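Local coordinates for prenyltransference for protein (Lavandula lanata, PDB 5HC8), which probably catalyses the head-to-middle joining of two dimethylallyl diphosphate molecules into the branched monoterpene precursor lavandulyl diphosphate, at residues P13-I18 with N202-Q207; H47-A52 with Q100-S105; S53-K58 with A226-A231; E94-Q99 with E125-A130. All blocks are in the same frame, centred on the assembly; numbering follows the deposited sequence.

Contact 1 (P13-I18 with N202-Q207)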
loop_
_atom_site.group_PDB
_atom_site.type_symbol
_atom_site.label_atom_id
_atom_site.label_comp_id
_atom_site.label_asym_id
_atom_site.label_seq_id
_atom_site.Cartn_x
_atom_site.Cartn_y
_atom_site.Cartn_z
ATOM N N PRO A 13 -9.185 16.218 5.325
ATOM C CA PRO A 13 -9.207 15.122 4.339
ATOM C C PRO A 13 -10.629 14.876 3.779
ATOM O O PRO A 13 -11.596 14.834 4.527
ATOM C CB PRO A 13 -8.717 13.909 5.149
ATOM C CG PRO A 13 -8.716 14.318 6.582
ATOM C CD PRO A 13 -8.697 15.817 6.642
ATOM N N ASN A 14 -10.748 14.590 2.504
ATOM C CA ASN A 14 -12.004 14.148 1.978
ATOM C C ASN A 14 -12.353 12.733 2.497
ATOM O O ASN A 14 -13.502 12.469 2.900
ATOM C CB ASN A 14 -11.999 14.116 0.450
ATOM C CG ASN A 14 -11.949 15.498 -0.151
ATOM O OD1 ASN A 14 -12.513 16.428 0.393
ATOM N ND2 ASN A 14 -11.216 15.645 -1.210
ATOM N N HIS A 15 -11.389 11.829 2.394
ATOM C CA HIS A 15 -11.636 10.406 2.746
ATOM C C HIS A 15 -10.677 10.017 3.840
ATOM O O HIS A 15 -9.439 10.140 3.665
ATOM C CB HIS A 15 -11.432 9.547 1.488
ATOM C CG HIS A 15 -11.616 8.079 1.659
ATOM N ND1 HIS A 15 -11.414 7.190 0.603
ATOM C CD2 HIS A 15 -11.943 7.324 2.730
ATOM C CE1 HIS A 15 -11.626 5.952 1.032
ATOM N NE2 HIS A 15 -11.980 6.015 2.306
ATOM N N VAL A 16 -11.242 9.556 4.970
ATOM C CA VAL A 16 -10.433 8.969 6.068
ATOM C C VAL A 16 -10.786 7.494 6.200
ATOM O O VAL A 16 -12.007 7.172 6.231
ATOM C CB VAL A 16 -10.658 9.719 7.435
ATOM C CG1 VAL A 16 -9.862 9.050 8.591
ATOM C CG2 VAL A 16 -10.232 11.175 7.284
ATOM N N ALA A 17 -9.766 6.614 6.298
ATOM C CA ALA A 17 -10.003 5.208 6.489
ATOM C C ALA A 17 -9.337 4.731 7.717
ATOM O O ALA A 17 -8.224 5.122 8.010
ATOM C CB ALA A 17 -9.518 4.361 5.283
ATOM N N ILE A 18 -9.988 3.793 8.389
ATOM C CA ILE A 18 -9.500 3.250 9.625
ATOM C C ILE A 18 -9.369 1.738 9.659
ATOM O O ILE A 18 -10.308 1.022 9.344
ATOM C CB ILE A 18 -10.443 3.631 10.804
ATOM C CG1 ILE A 18 -10.571 5.165 10.893
ATOM C CG2 ILE A 18 -9.896 3.089 12.102
ATOM C CD1 ILE A 18 -11.482 5.669 12.008
ATOM N N ASN A 202 -3.653 -6.412 3.887
ATOM C CA ASN A 202 -4.480 -6.662 2.721
ATOM C C ASN A 202 -5.759 -5.825 2.753
ATOM O O ASN A 202 -6.845 -6.219 2.265
ATOM C CB ASN A 202 -4.672 -8.173 2.431
ATOM C CG ASN A 202 -5.366 -8.412 1.126
ATOM O OD1 ASN A 202 -5.071 -7.770 0.126
ATOM N ND2 ASN A 202 -6.346 -9.291 1.138
ATOM N N PHE A 203 -5.633 -4.620 3.336
ATOM C CA PHE A 203 -6.634 -3.581 3.076
ATOM C C PHE A 203 -6.469 -3.027 1.653
ATOM O O PHE A 203 -5.875 -3.667 0.748
ATOM C CB PHE A 203 -6.553 -2.507 4.191
ATOM C CG PHE A 203 -7.698 -1.509 4.260
ATOM C CD1 PHE A 203 -9.047 -1.844 4.041
ATOM C CD2 PHE A 203 -7.412 -0.209 4.679
ATOM C CE1 PHE A 203 -10.051 -0.921 4.105
ATOM C CE2 PHE A 203 -8.438 0.753 4.773
ATOM C CZ PHE A 203 -9.772 0.391 4.522
ATOM N N PHE A 204 -7.020 -1.827 1.408
ATOM C CA PHE A 204 -6.742 -1.156 0.160
ATOM C C PHE A 204 -5.296 -1.231 -0.257
ATOM O O PHE A 204 -4.347 -1.026 0.540
ATOM C CB PHE A 204 -7.067 0.388 0.261
ATOM C CG PHE A 204 -8.499 0.769 0.501
ATOM C CD1 PHE A 204 -9.558 0.126 -0.094
ATOM C CD2 PHE A 204 -8.793 1.867 1.320
ATOM C CE1 PHE A 204 -10.850 0.499 0.167
ATOM C CE2 PHE A 204 -10.121 2.284 1.562
ATOM C CZ PHE A 204 -11.171 1.609 0.962
ATOM N N LEU A 205 -5.081 -1.403 -1.554
ATOM C CA LEU A 205 -3.762 -1.375 -2.125
ATOM C C LEU A 205 -3.794 -0.357 -3.262
ATOM O O LEU A 205 -3.090 0.623 -3.190
ATOM C CB LEU A 205 -3.336 -2.781 -2.650
ATOM C CG LEU A 205 -3.257 -3.842 -1.518
ATOM C CD1 LEU A 205 -2.953 -5.210 -2.167
ATOM C CD2 LEU A 205 -2.230 -3.527 -0.498
ATOM N N TRP A 206 -4.594 -0.592 -4.333
ATOM C CA TRP A 206 -4.724 0.363 -5.415
ATOM C C TRP A 206 -5.000 1.793 -4.879
ATOM O O TRP A 206 -4.479 2.785 -5.435
ATOM C CB TRP A 206 -5.857 -0.033 -6.344
ATOM C CG TRP A 206 -6.211 1.018 -7.342
ATOM C CD1 TRP A 206 -6.992 2.117 -7.146
ATOM C CD2 TRP A 206 -5.710 1.099 -8.693
ATOM N NE1 TRP A 206 -7.040 2.860 -8.307
ATOM C CE2 TRP A 206 -6.252 2.262 -9.269
ATOM C CE3 TRP A 206 -4.915 0.276 -9.479
ATOM C CZ2 TRP A 206 -5.999 2.607 -10.600
ATOM C CZ3 TRP A 206 -4.584 0.665 -10.734
ATOM C CH2 TRP A 206 -5.185 1.791 -11.321
ATOM N N GLN A 207 -5.824 1.831 -3.856
ATOM C CA GLN A 207 -6.304 3.078 -3.288
ATOM C C GLN A 207 -5.280 3.936 -2.584
ATOM O O GLN A 207 -5.607 5.103 -2.300
ATOM C CB GLN A 207 -7.577 2.878 -2.442
ATOM C CG GLN A 207 -8.790 2.368 -3.213
ATOM C CD GLN A 207 -8.863 0.849 -3.466
ATOM O OE1 GLN A 207 -7.902 0.084 -3.177
ATOM N NE2 GLN A 207 -10.006 0.399 -4.007
#
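In the central parallel sheet of the cis-prenyltransferase fold, H15 and A17 of strand 15-19 meet F203 and F204. The two phenylalanines lie in the long loop between strands 190-193 and 212-215. The contact is buried and apolar, and no hydrogen bond links the two segments. A17 is central to it. Its CB comes to the edge of the F203 ring, near the ring plane, 3.8 Å from F203 CE2. The same methyl is 4.3 Å from F204 CE2. A small residue thus sits beside both rings. H15 and F204 reach toward each other from opposite directions, and H15 CE1 lies 4.0 Å from F204 CE2. The imidazole gets there because CG is anti to the backbone N (chi1 179°), which extends the ring from the strand toward the loop. Its NE2 is hydrogen-bonded to T61 OG1 on strand 59-65, which helps to fix the ring's rotation. F203 also stacks on W63. W63 belongs to the pocket of the bound ligand 3-methylbut-3-enylsulfanyl(phosphonooxy)phosphinic acid, probably a substrate analogue, and the F203 side chain is about 7 Å from that ligand. F203 thus probably lies in a second layer behind the pocket wall. The loop rings also pack on one another. F204 CD2 lies 3.6 Å above the plane of the F203 ring, offset toward its rim. F204 in turn is held between two neighbours: F203 CZ is over one face, and Q207 CG is 3.9 Å above the opposite one.

Contact 2 (H47-A52 with Q100-S105)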
loop_
_atom_site.group_PDB
_atom_site.type_symbol
_atom_site.label_atom_id
_atom_site.label_comp_id
_atom_site.label_asym_id
_atom_site.label_seq_id
_atom_site.Cartn_x
_atom_site.Cartn_y
_atom_site.Cartn_z
ATOM N N HIS A 47 -19.402 7.077 17.661
ATOM C CA HIS A 47 -18.872 8.399 18.085
ATOM C C HIS A 47 -17.791 8.855 17.105
ATOM O O HIS A 47 -17.652 10.038 16.816
ATOM C CB HIS A 47 -18.256 8.286 19.440
ATOM C CG HIS A 47 -19.196 7.775 20.467
ATOM N ND1 HIS A 47 -20.335 8.464 20.825
ATOM C CD2 HIS A 47 -19.206 6.618 21.176
ATOM C CE1 HIS A 47 -20.996 7.769 21.733
ATOM N NE2 HIS A 47 -20.332 6.644 21.960
ATOM N N ILE A 48 -17.071 7.884 16.538
ATOM C CA ILE A 48 -16.073 8.216 15.517
ATOM C C ILE A 48 -16.739 8.724 14.258
ATOM O O ILE A 48 -16.264 9.674 13.648
ATOM C CB ILE A 48 -15.194 6.986 15.250
ATOM C CG1 ILE A 48 -14.317 6.762 16.483
ATOM C CG2 ILE A 48 -14.289 7.246 14.059
ATOM C CD1 ILE A 48 -13.812 5.370 16.603
ATOM N N ILE A 49 -17.826 8.068 13.831
ATOM C CA ILE A 49 -18.501 8.467 12.604
ATOM C C ILE A 49 -19.145 9.868 12.815
ATOM O O ILE A 49 -19.041 10.751 11.985
ATOM C CB ILE A 49 -19.579 7.447 12.238
ATOM C CG1 ILE A 49 -18.935 6.128 11.829
ATOM C CG2 ILE A 49 -20.484 7.994 11.163
ATOM C CD1 ILE A 49 -19.914 4.928 11.883
ATOM N N SER A 50 -19.785 10.051 13.967
ATOM C CA SER A 50 -20.309 11.398 14.343
ATOM C C SER A 50 -19.275 12.449 14.274
ATOM O O SER A 50 -19.531 13.504 13.707
ATOM C CB SER A 50 -20.760 11.461 15.778
ATOM O OG SER A 50 -21.956 10.839 15.881
ATOM N N ARG A 51 -18.130 12.183 14.900
ATOM C CA ARG A 51 -17.036 13.139 14.927
ATOM C C ARG A 51 -16.535 13.481 13.517
ATOM O O ARG A 51 -16.366 14.656 13.180
ATOM C CB ARG A 51 -15.949 12.653 15.853
ATOM C CG ARG A 51 -14.740 13.550 15.976
ATOM C CD ARG A 51 -15.023 14.989 16.438
ATOM N NE ARG A 51 -15.287 14.956 17.884
ATOM C CZ ARG A 51 -15.193 16.032 18.656
ATOM N NH1 ARG A 51 -14.862 17.165 18.120
ATOM N NH2 ARG A 51 -15.452 15.945 19.932
ATOM N N ALA A 52 -16.344 12.458 12.662
ATOM C CA ALA A 52 -15.845 12.679 11.316
ATOM C C ALA A 52 -16.849 13.555 10.552
ATOM O O ALA A 52 -16.460 14.483 9.826
ATOM C CB ALA A 52 -15.657 11.350 10.594
ATOM N N GLN A 100 -27.365 14.258 11.052
ATOM C CA GLN A 100 -26.095 14.107 10.306
ATOM C C GLN A 100 -26.324 13.549 8.927
ATOM O O GLN A 100 -25.569 13.851 7.977
ATOM C CB GLN A 100 -25.079 13.332 11.136
ATOM C CG GLN A 100 -24.739 14.149 12.373
ATOM C CD GLN A 100 -23.578 13.606 13.159
ATOM O OE1 GLN A 100 -23.655 12.503 13.728
ATOM N NE2 GLN A 100 -22.503 14.388 13.232
ATOM N N ASP A 101 -27.432 12.819 8.787
ATOM C CA ASP A 101 -27.922 12.491 7.478
ATOM C C ASP A 101 -26.898 11.633 6.725
ATOM O O ASP A 101 -26.617 11.854 5.541
ATOM C CB ASP A 101 -28.191 13.751 6.660
ATOM C CG ASP A 101 -29.130 13.492 5.486
ATOM O OD1 ASP A 101 -29.941 12.545 5.523
ATOM O OD2 ASP A 101 -29.023 14.215 4.503
ATOM N N ILE A 102 -26.346 10.665 7.435
ATOM C CA ILE A 102 -25.250 9.873 6.893
ATOM C C ILE A 102 -25.697 8.932 5.811
ATOM O O ILE A 102 -26.736 8.332 5.916
ATOM C CB ILE A 102 -24.570 9.139 8.039
ATOM C CG1 ILE A 102 -23.745 10.196 8.772
ATOM C CG2 ILE A 102 -23.704 7.977 7.540
ATOM C CD1 ILE A 102 -23.974 10.033 10.227
ATOM N N GLN A 103 -24.901 8.830 4.763
ATOM C CA GLN A 103 -25.133 7.859 3.748
ATOM C C GLN A 103 -24.294 6.623 4.046
ATOM O O GLN A 103 -23.072 6.766 4.229
ATOM C CB GLN A 103 -24.741 8.405 2.417
ATOM C CG GLN A 103 -25.418 9.710 2.063
ATOM C CD GLN A 103 -24.860 10.298 0.768
ATOM O OE1 GLN A 103 -25.127 9.776 -0.306
ATOM N NE2 GLN A 103 -24.057 11.372 0.873
ATOM N N PHE A 104 -24.942 5.436 4.079
ATOM C CA PHE A 104 -24.307 4.188 4.458
ATOM C C PHE A 104 -24.128 3.261 3.270
ATOM O O PHE A 104 -25.029 3.087 2.490
ATOM C CB PHE A 104 -25.044 3.450 5.568
ATOM C CG PHE A 104 -24.466 2.085 5.789
ATOM C CD1 PHE A 104 -23.342 1.925 6.568
ATOM C CD2 PHE A 104 -24.981 0.981 5.122
ATOM C CE1 PHE A 104 -22.757 0.691 6.740
ATOM C CE2 PHE A 104 -24.397 -0.254 5.265
ATOM C CZ PHE A 104 -23.272 -0.403 6.075
ATOM N N SER A 105 -22.914 2.746 3.057
ATOM C CA SER A 105 -22.664 1.691 2.101
ATOM C C SER A 105 -21.771 0.646 2.733
ATOM O O SER A 105 -21.044 0.952 3.659
ATOM C CB SER A 105 -21.955 2.164 0.870
ATOM O OG SER A 105 -22.581 3.212 0.217
#
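S50 O, a backbone carbonyl of helix 34-54, accepts a hydrogen bond from Q100 NE2 at 3.1 Å. The bond is bent, with an angle of 146° at the hydrogen, and the donor is tilted 17° from the carbonyl plane. The other end of the same amide faces the serine side chain: Q100 OE1 lies 3.2 Å from S50 OG. That hydroxyl also has K46 O, one turn back along the helix, as a weak partner. The carboxamide therefore meets both the main chain and the side chain of one residue. Q100 gets there with a chain extended beyond CG (chi2 -170°), which carries the amide from the loop across to the helix. An alanine here would remove the amide and would probably leave S50 O without this donor, with the loop before strand 103-107 less firmly tied to the helix. Deeper in, the contact turns apolar. I49 CG2 touches I102 CD1 at 4.1 Å, the two branched side chains crossing at a slant. L95 of helix 91-97 and F136 of strand 135-140 each touch both isoleucines, so this pair belongs to a larger hydrophobic layer. The polar pair is partly exposed, whereas the isoleucines are buried. The bound 2-methylbuta-1,3-diene is about 14 Å from the I49 side chain, so the pair does not line that pocket. A long helix lying against a parallel sheet, here near the start of edge strand 103-107, is characteristic of the alpha/beta fold of cis-prenyltransferases.

Contact 3 (S53-K58 with A226-A231)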
loop_
_atom_site.group_PDB
_atom_site.type_symbol
_atom_site.label_atom_id
_atom_site.label_comp_id
_atom_site.label_asym_id
_atom_site.label_seq_id
_atom_site.Cartn_x
_atom_site.Cartn_y
_atom_site.Cartn_z
ATOM N N SER A 53 -18.142 13.303 10.771
ATOM C CA SER A 53 -19.197 14.126 10.147
ATOM C C SER A 53 -19.135 15.623 10.537
ATOM O O SER A 53 -19.079 16.515 9.669
ATOM C CB SER A 53 -20.580 13.526 10.418
ATOM O OG SER A 53 -21.605 14.345 9.882
ATOM N N GLN A 54 -18.962 15.849 11.837
ATOM C CA GLN A 54 -18.867 17.197 12.401
ATOM C C GLN A 54 -17.672 17.866 11.831
ATOM O O GLN A 54 -17.679 19.070 11.589
ATOM C CB GLN A 54 -18.659 17.157 13.901
ATOM C CG GLN A 54 -19.827 16.660 14.749
ATOM C CD GLN A 54 -19.376 16.489 16.223
ATOM O OE1 GLN A 54 -18.615 17.325 16.770
ATOM N NE2 GLN A 54 -19.785 15.372 16.844
ATOM N N LEU A 55 -16.622 17.111 11.596
ATOM C CA LEU A 55 -15.388 17.717 11.106
ATOM C C LEU A 55 -15.438 18.032 9.612
ATOM O O LEU A 55 -14.524 18.599 9.068
ATOM C CB LEU A 55 -14.196 16.807 11.397
ATOM C CG LEU A 55 -13.745 16.692 12.839
ATOM C CD1 LEU A 55 -12.868 15.490 12.983
ATOM C CD2 LEU A 55 -12.983 17.912 13.357
ATOM N N GLY A 56 -16.495 17.645 8.922
ATOM C CA GLY A 56 -16.561 17.943 7.508
ATOM C C GLY A 56 -15.818 16.944 6.642
ATOM O O GLY A 56 -15.559 17.211 5.484
ATOM N N ILE A 57 -15.480 15.788 7.185
ATOM C CA ILE A 57 -14.944 14.709 6.349
ATOM C C ILE A 57 -16.105 14.201 5.430
ATOM O O ILE A 57 -17.229 14.125 5.832
ATOM C CB ILE A 57 -14.379 13.612 7.240
ATOM C CG1 ILE A 57 -13.113 14.107 7.970
ATOM C CG2 ILE A 57 -14.113 12.308 6.447
ATOM C CD1 ILE A 57 -12.767 13.249 9.150
ATOM N N LYS A 58 -15.799 13.921 4.193
ATOM C CA LYS A 58 -16.778 13.559 3.199
ATOM C C LYS A 58 -16.999 12.057 3.116
ATOM O O LYS A 58 -18.084 11.625 2.865
ATOM C CB LYS A 58 -16.400 14.111 1.860
ATOM C CG LYS A 58 -16.457 15.643 1.837
ATOM C CD LYS A 58 -15.960 16.156 0.523
ATOM C CE LYS A 58 -16.011 17.693 0.466
ATOM N NZ LYS A 58 -15.127 18.167 -0.647
ATOM N N ALA A 226 -10.998 11.619 20.473
ATOM C CA ALA A 226 -9.719 12.374 20.600
ATOM C C ALA A 226 -8.622 11.743 19.671
ATOM O O ALA A 226 -7.754 12.445 19.185
ATOM C CB ALA A 226 -9.208 12.432 22.041
ATOM N N ASP A 227 -8.669 10.425 19.476
ATOM C CA ASP A 227 -7.664 9.722 18.647
ATOM C C ASP A 227 -7.841 10.013 17.174
ATOM O O ASP A 227 -6.843 10.108 16.459
ATOM C CB ASP A 227 -7.666 8.210 18.987
ATOM C CG ASP A 227 -7.506 7.977 20.489
ATOM O OD1 ASP A 227 -6.419 8.276 20.963
ATOM O OD2 ASP A 227 -8.451 7.590 21.215
ATOM N N LEU A 228 -9.068 10.220 16.745
ATOM C CA LEU A 228 -9.378 10.758 15.416
ATOM C C LEU A 228 -8.816 12.158 15.260
ATOM O O LEU A 228 -8.189 12.489 14.265
ATOM C CB LEU A 228 -10.866 10.682 15.099
ATOM C CG LEU A 228 -11.226 11.257 13.737
ATOM C CD1 LEU A 228 -10.475 10.512 12.614
ATOM C CD2 LEU A 228 -12.727 11.292 13.428
ATOM N N LEU A 229 -9.042 12.999 16.263
ATOM C CA LEU A 229 -8.497 14.318 16.269
ATOM C C LEU A 229 -6.990 14.360 16.223
ATOM O O LEU A 229 -6.404 15.190 15.540
ATOM C CB LEU A 229 -8.987 15.029 17.551
ATOM C CG LEU A 229 -10.211 15.913 17.523
ATOM C CD1 LEU A 229 -11.086 16.047 16.283
ATOM C CD2 LEU A 229 -11.031 15.827 18.800
ATOM N N ASP A 230 -6.358 13.440 16.918
ATOM C CA ASP A 230 -4.926 13.379 16.921
ATOM C C ASP A 230 -4.394 13.032 15.500
ATOM O O ASP A 230 -3.382 13.637 15.025
ATOM C CB ASP A 230 -4.453 12.361 17.916
ATOM C CG ASP A 230 -4.518 12.857 19.331
ATOM O OD1 ASP A 230 -4.664 14.067 19.550
ATOM O OD2 ASP A 230 -4.397 12.025 20.230
ATOM N N ALA A 231 -5.065 12.076 14.842
ATOM C CA ALA A 231 -4.682 11.663 13.466
ATOM C C ALA A 231 -4.897 12.809 12.523
ATOM O O ALA A 231 -4.016 13.074 11.678
ATOM C CB ALA A 231 -5.482 10.435 13.060
#
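Leucine packing joins L55, in the C-terminal end region of helix 34-54, to L228 and L229 of helix 225-237, and a Schellman motif at G56 closes the first helix. The apolar part comes first. L55 CD1 touches L229 CD1 at 3.8 Å, and L55 CD2 is 4.0 Å from the same L229 methyl. One methyl of L229 is thus set against both branches of L55. The L55 side chain points at the other helix, with CG anti to the carbonyl carbon (chi1 -72°). L228 comes in beside it, its CD2 being 4.2 Å from L55 CD1. L228 is buried, and it also rests on A52 of helix 34-54 and I192 of strand 190-193. I57 points toward helix 225-237 too but stays farther off, with I57 CD1 4.7 Å from L228 CD2. L55 and L229 are partly exposed. The contact therefore runs from the sheet side of helix 225-237 out to its flank.

No hydrogen bond crosses between the segments. Within 53-58 the backbone bonds shape the helix end. G56 has a positive phi of 83°, where a CB would press on the carbonyl oxygen of L55. The turn sends the chain on toward strand 59-65. Two bonds close it. In one, G56 N is bonded to S53 O at 2.9 Å. In the other, I57 N lies 3.1 Å from A52 O.

Contact 4 (E94-Q99 with E125-A130)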
loop_
_atom_site.group_PDB
_atom_site.type_symbol
_atom_site.label_atom_id
_atom_site.label_comp_id
_atom_site.label_asym_id
_atom_site.label_seq_id
_atom_site.Cartn_x
_atom_site.Cartn_y
_atom_site.Cartn_z
ATOM N N GLU A 94 -29.726 4.875 13.700
ATOM C CA GLU A 94 -29.678 6.213 14.348
ATOM C C GLU A 94 -28.881 7.280 13.578
ATOM O O GLU A 94 -29.317 8.413 13.441
ATOM C CB GLU A 94 -29.101 6.087 15.764
ATOM C CG GLU A 94 -29.605 7.148 16.741
ATOM C CD GLU A 94 -31.121 7.045 17.016
ATOM O OE1 GLU A 94 -31.658 7.892 17.774
ATOM O OE2 GLU A 94 -31.791 6.115 16.487
ATOM N N LEU A 95 -27.702 6.919 13.070
ATOM C CA LEU A 95 -26.891 7.852 12.327
ATOM C C LEU A 95 -27.512 8.356 10.993
ATOM O O LEU A 95 -27.375 9.538 10.632
ATOM C CB LEU A 95 -25.519 7.202 12.038
ATOM C CG LEU A 95 -24.620 6.996 13.272
ATOM C CD1 LEU A 95 -23.616 5.855 13.086
ATOM C CD2 LEU A 95 -23.939 8.320 13.518
ATOM N N VAL A 96 -28.127 7.465 10.236
ATOM C CA VAL A 96 -28.626 7.834 8.933
ATOM C C VAL A 96 -29.961 8.607 9.073
ATOM O O VAL A 96 -30.294 9.427 8.194
ATOM C CB VAL A 96 -28.749 6.627 7.986
ATOM C CG1 VAL A 96 -27.452 5.854 7.915
ATOM C CG2 VAL A 96 -29.848 5.678 8.391
ATOM N N THR A 97 -30.672 8.366 10.176
ATOM C CA THR A 97 -31.939 9.104 10.491
ATOM C C THR A 97 -31.768 10.322 11.397
ATOM O O THR A 97 -32.733 11.052 11.627
ATOM C CB THR A 97 -33.094 8.190 10.992
ATOM O OG1 THR A 97 -32.806 7.607 12.266
ATOM C CG2 THR A 97 -33.337 7.081 9.987
ATOM N N SER A 98 -30.540 10.580 11.860
ATOM C CA SER A 98 -30.217 11.819 12.566
ATOM C C SER A 98 -30.083 12.974 11.608
ATOM O O SER A 98 -30.138 12.823 10.375
ATOM C CB SER A 98 -28.892 11.688 13.320
ATOM O OG SER A 98 -27.778 11.802 12.440
ATOM N N GLN A 99 -29.858 14.144 12.180
ATOM C CA GLN A 99 -29.567 15.322 11.379
ATOM C C GLN A 99 -28.198 15.233 10.712
ATOM O O GLN A 99 -27.896 16.052 9.876
ATOM C CB GLN A 99 -29.644 16.591 12.216
ATOM C CG GLN A 99 -31.071 16.932 12.646
ATOM C CD GLN A 99 -31.186 17.145 14.152
ATOM O OE1 GLN A 99 -31.321 16.180 14.929
ATOM N NE2 GLN A 99 -31.127 18.411 14.577
ATOM N N GLU A 125 -28.529 0.496 3.818
ATOM C CA GLU A 125 -28.194 1.160 2.609
ATOM C C GLU A 125 -29.482 1.802 2.033
ATOM O O GLU A 125 -29.499 2.978 1.624
ATOM C CB GLU A 125 -27.593 0.149 1.605
ATOM C CG GLU A 125 -26.149 -0.325 1.974
ATOM C CD GLU A 125 -25.479 -1.142 0.883
ATOM O OE1 GLU A 125 -24.216 -1.148 0.720
ATOM O OE2 GLU A 125 -26.231 -1.856 0.198
ATOM N N GLY A 126 -30.556 1.010 2.003
ATOM C CA GLY A 126 -31.865 1.498 1.531
ATOM C C GLY A 126 -32.403 2.681 2.314
ATOM O O GLY A 126 -32.818 3.665 1.725
ATOM N N LEU A 127 -32.323 2.592 3.639
ATOM C CA LEU A 127 -32.717 3.670 4.549
ATOM C C LEU A 127 -31.946 4.979 4.325
ATOM O O LEU A 127 -32.445 6.074 4.615
ATOM C CB LEU A 127 -32.533 3.186 5.985
ATOM C CG LEU A 127 -33.125 3.975 7.130
ATOM C CD1 LEU A 127 -34.621 3.673 7.166
ATOM C CD2 LEU A 127 -32.469 3.655 8.479
ATOM N N SER A 128 -30.741 4.893 3.767
ATOM C CA SER A 128 -29.879 6.079 3.667
ATOM C C SER A 128 -29.653 6.470 2.222
ATOM O O SER A 128 -28.906 7.405 1.907
ATOM C CB SER A 128 -28.551 5.795 4.397
ATOM O OG SER A 128 -27.860 4.713 3.806
ATOM N N GLN A 129 -30.322 5.771 1.322
ATOM C CA GLN A 129 -30.070 5.941 -0.072
ATOM C C GLN A 129 -30.190 7.398 -0.521
ATOM O O GLN A 129 -29.418 7.852 -1.376
ATOM C CB GLN A 129 -31.025 5.074 -0.902
ATOM C CG GLN A 129 -30.807 5.295 -2.393
ATOM C CD GLN A 129 -31.060 4.061 -3.230
ATOM O OE1 GLN A 129 -32.010 3.323 -2.986
ATOM N NE2 GLN A 129 -30.211 3.840 -4.236
ATOM N N ALA A 130 -31.159 8.130 0.020
ATOM C CA ALA A 130 -31.360 9.524 -0.425
ATOM C C ALA A 130 -30.594 10.584 0.415
ATOM O O ALA A 130 -30.698 11.783 0.148
ATOM C CB ALA A 130 -32.855 9.845 -0.453
#
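V96 CG2 lies between its own backbone N and carbonyl carbon (chi1 -53° to CG1), the crowded position, while L127 holds CG anti to its backbone N (chi1 -167°). These torsions bring the two branches together between helices 91-97 and 115-128, near their C-terminal ends. The two helices flank strand 103-107 in the chain, a helix-strand-helix unit at the edge of the alpha/beta sheet. V96 CG2 and L127 CD2 are 3.3 Å apart, tighter than usual van der Waals contact, so the packing is tight or slightly strained at this point. The same L127 methyl also meets T97 CG2 at 3.8 Å. L127 thus spans two neighbouring residues of the other helix with one branch. The other branch of V96 faces S128: V96 CG1 is 3.7 Å from S128 CB. The CA atoms of V96 and S128 are 5.7 Å apart, so the two helix ends come close here. V96 also packs on F104, which puts the contact against the edge strand. The hydroxyls of this region turn to other partners. S128 OG bonds to A124 O in its own helix and to F104 N of the strand, a link between helix end and sheet. T97 OG1 bonds back to K93 O. L127 and T97 lie toward the surface, and V96 and S128 are buried. Just after T97 in the chain, S98 OG donates to L95 O at 2.9 Å from above the carbonyl plane, 37° out of it.

In the fold
Contact 1 lies nearest the middle of the chain, and contact 4 lies farthest out. Contacts 2 and 4 are neighbours, with centres 9 Å apart; both involve the region of edge strand 103-107, and I102 CD1 packs 3.5 Å from L95 O. Contacts 2 and 3 share helix 34-54, their centres 11 Å apart. Contact 3 meets contact 1 where N14 O lies 3.0 Å from K58 N. Contacts 1 and 4 do not touch. Along the chain, contacts 2 and 4 are nested inside the loop closed by contact 1, whereas contacts 1 and 3 interleave. Distant parts of the sequence are thus tied round one parallel sheet.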